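Local coordinates for protein luciferase-like enzymeAMP-CoA-ligase (Zophobas atratus, PDB 4W8O) that probably activates carboxylic acids as adenylates for transfer to coenzyme A, as a luciferase-like member of the AMP-binding (ANL) enzyme family, at residues Cys349-Pro354 and Asp414-Val419. Numbering follows the deposited sequence.
Sequences CGKVSP and DGCVYV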
loop_
_atom_site.group_PDB
_atom_site.type_symbol
_atom_site.label_atom_id
_atom_site.label_comp_id
_atom_site.label_asym_id
_atom_site.label_seq_id
_atom_site.Cartn_x
_atom_site.Cartn_y
_atom_site.Cartn_z
ATOM N N CYS A 349 -15.072 8.029 -9.315
ATOM C CA CYS A 349 -13.834 7.707 -8.597
ATOM C C CYS A 349 -13.093 8.967 -8.127
ATOM O O CYS A 349 -11.959 8.883 -7.649
ATOM C CB CYS A 349 -12.904 6.907 -9.507
ATOM S SG CYS A 349 -13.597 5.342 -10.062
ATOM N N GLY A 350 -13.733 10.127 -8.263
ATOM C CA GLY A 350 -13.136 11.397 -7.875
ATOM C C GLY A 350 -12.461 12.049 -9.061
ATOM O O GLY A 350 -12.763 11.736 -10.214
ATOM N N LYS A 351 -11.539 12.956 -8.763
ATOM C CA LYS A 351 -10.748 13.640 -9.778
ATOM C C LYS A 351 -9.298 13.176 -9.707
ATOM O O LYS A 351 -8.855 12.677 -8.669
ATOM C CB LYS A 351 -10.822 15.149 -9.560
ATOM C CG LYS A 351 -12.247 15.689 -9.487
ATOM C CD LYS A 351 -12.275 17.191 -9.277
ATOM C CE LYS A 351 -11.694 17.933 -10.468
ATOM N NZ LYS A 351 -12.028 19.381 -10.414
ATOM N N VAL A 352 -8.568 13.378 -10.804
ATOM C CA VAL A 352 -7.180 12.914 -10.943
ATOM C C VAL A 352 -6.301 13.405 -9.796
ATOM O O VAL A 352 -6.449 14.528 -9.330
ATOM C CB VAL A 352 -6.560 13.354 -12.286
ATOM C CG1 VAL A 352 -5.122 12.872 -12.398
ATOM C CG2 VAL A 352 -7.368 12.802 -13.455
ATOM N N SER A 353 -5.407 12.538 -9.329
ATOM C CA SER A 353 -4.537 12.849 -8.198
ATOM C C SER A 353 -3.431 13.848 -8.588
ATOM O O SER A 353 -3.147 14.029 -9.776
ATOM C CB SER A 353 -3.938 11.556 -7.627
ATOM O OG SER A 353 -3.465 10.726 -8.668
ATOM N N PRO A 354 -2.807 14.502 -7.587
ATOM C CA PRO A 354 -1.777 15.506 -7.903
ATOM C C PRO A 354 -0.637 14.938 -8.742
ATOM O O PRO A 354 -0.293 13.759 -8.606
ATOM C CB PRO A 354 -1.259 15.950 -6.525
ATOM C CG PRO A 354 -2.324 15.575 -5.562
ATOM C CD PRO A 354 -3.034 14.380 -6.133
ATOM N N ASP A 414 -16.856 18.267 -15.695
ATOM C CA ASP A 414 -16.090 18.693 -14.509
ATOM C C ASP A 414 -14.872 17.815 -14.173
ATOM O O ASP A 414 -14.279 17.962 -13.105
ATOM C CB ASP A 414 -17.012 18.744 -13.290
ATOM C CG ASP A 414 -18.188 19.665 -13.497
ATOM O OD1 ASP A 414 -17.999 20.738 -14.100
ATOM O OD2 ASP A 414 -19.306 19.314 -13.066
ATOM N N GLY A 415 -14.500 16.907 -15.069
ATOM C CA GLY A 415 -13.302 16.090 -14.882
ATOM C C GLY A 415 -13.399 14.956 -13.866
ATOM O O GLY A 415 -12.378 14.351 -13.518
ATOM N N CYS A 416 -14.605 14.670 -13.372
ATOM C CA CYS A 416 -14.831 13.496 -12.518
ATOM C C CYS A 416 -14.685 12.201 -13.323
ATOM O O CYS A 416 -15.192 12.104 -14.441
ATOM C CB CYS A 416 -16.210 13.565 -11.869
ATOM S SG CYS A 416 -16.330 14.860 -10.620
ATOM N N VAL A 417 -13.986 11.221 -12.749
ATOM C CA VAL A 417 -13.648 9.983 -13.449
ATOM C C VAL A 417 -14.624 8.849 -13.092
ATOM O O VAL A 417 -15.059 8.726 -11.946
ATOM C CB VAL A 417 -12.201 9.556 -13.113
ATOM C CG1 VAL A 417 -11.830 8.263 -13.827
ATOM C CG2 VAL A 417 -11.221 10.667 -13.477
ATOM N N TYR A 418 -14.954 8.025 -14.086
ATOM C CA TYR A 418 -15.845 6.870 -13.902
ATOM C C TYR A 418 -15.222 5.656 -14.569
ATOM O O TYR A 418 -14.929 5.686 -15.765
ATOM C CB TYR A 418 -17.220 7.129 -14.527
ATOM C CG TYR A 418 -18.000 8.240 -13.865
ATOM C CD1 TYR A 418 -17.809 9.568 -14.236
ATOM C CD2 TYR A 418 -18.933 7.962 -12.868
ATOM C CE1 TYR A 418 -18.522 10.587 -13.625
ATOM C CE2 TYR A 418 -19.649 8.973 -12.255
ATOM C CZ TYR A 418 -19.440 10.283 -12.637
ATOM O OH TYR A 418 -20.146 11.289 -12.019
ATOM N N VAL A 419 -15.012 4.598 -13.788
ATOM C CA VAL A 419 -14.494 3.330 -14.298
ATOM C C VAL A 419 -15.672 2.385 -14.403
ATOM O O VAL A 419 -16.446 2.254 -13.454
ATOM C CB VAL A 419 -13.429 2.728 -13.352
ATOM C CG1 VAL A 419 -12.929 1.385 -13.880
ATOM C CG2 VAL A 419 -12.272 3.701 -13.165
HETATM O O HOH W 1 -9.814 15.111 -12.916
#
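The peptide groups of C349, G350 and V417 are the flat groups that meet here, and V417 uses both of its polar backbone atoms. Its O accepts from C349 N at 2.7 Å, the donor tilted 22° from the carbonyl plane, whereas its N lies nearly along the C=O direction of G350, 2.9 Å from G350 O. C416 CA also approaches G350 O, at 3.6 Å, adding a CH...O contact beside that bond. Two residues on from G350, and two back from V417, a water carries the pairing on, accepting from V352 N and donating to G415 O at 2.7 Å.

Side chains add to the contact on several sides. With chi1 at -61°, C349 SG sits beside its own backbone N, on the side facing V419, and lies 3.8 Å from V419 CG2; Y322 touches both residues. V352 and V417 meet more loosely through their CG2 methyls, and L6 of strand 6-7 packs against both. The K351 chain bends at chi3 and brings CE to 3.7 Å from D414 O, whereas the D414 carboxylate turns away to a salt bridge with K345.

Strand 351-352 ends the mixed sheet, pairing there with strand 328-332, while strand 417-422 is an outer strand of the five-stranded antiparallel sheet. Two backbone hydrogen bonds and a water bridge thus tie the turn and start of 351-352 to 417-422, a sheet-to-sheet junction consistent with the large N-terminal domain of adenylate-forming (ANL) enzymes.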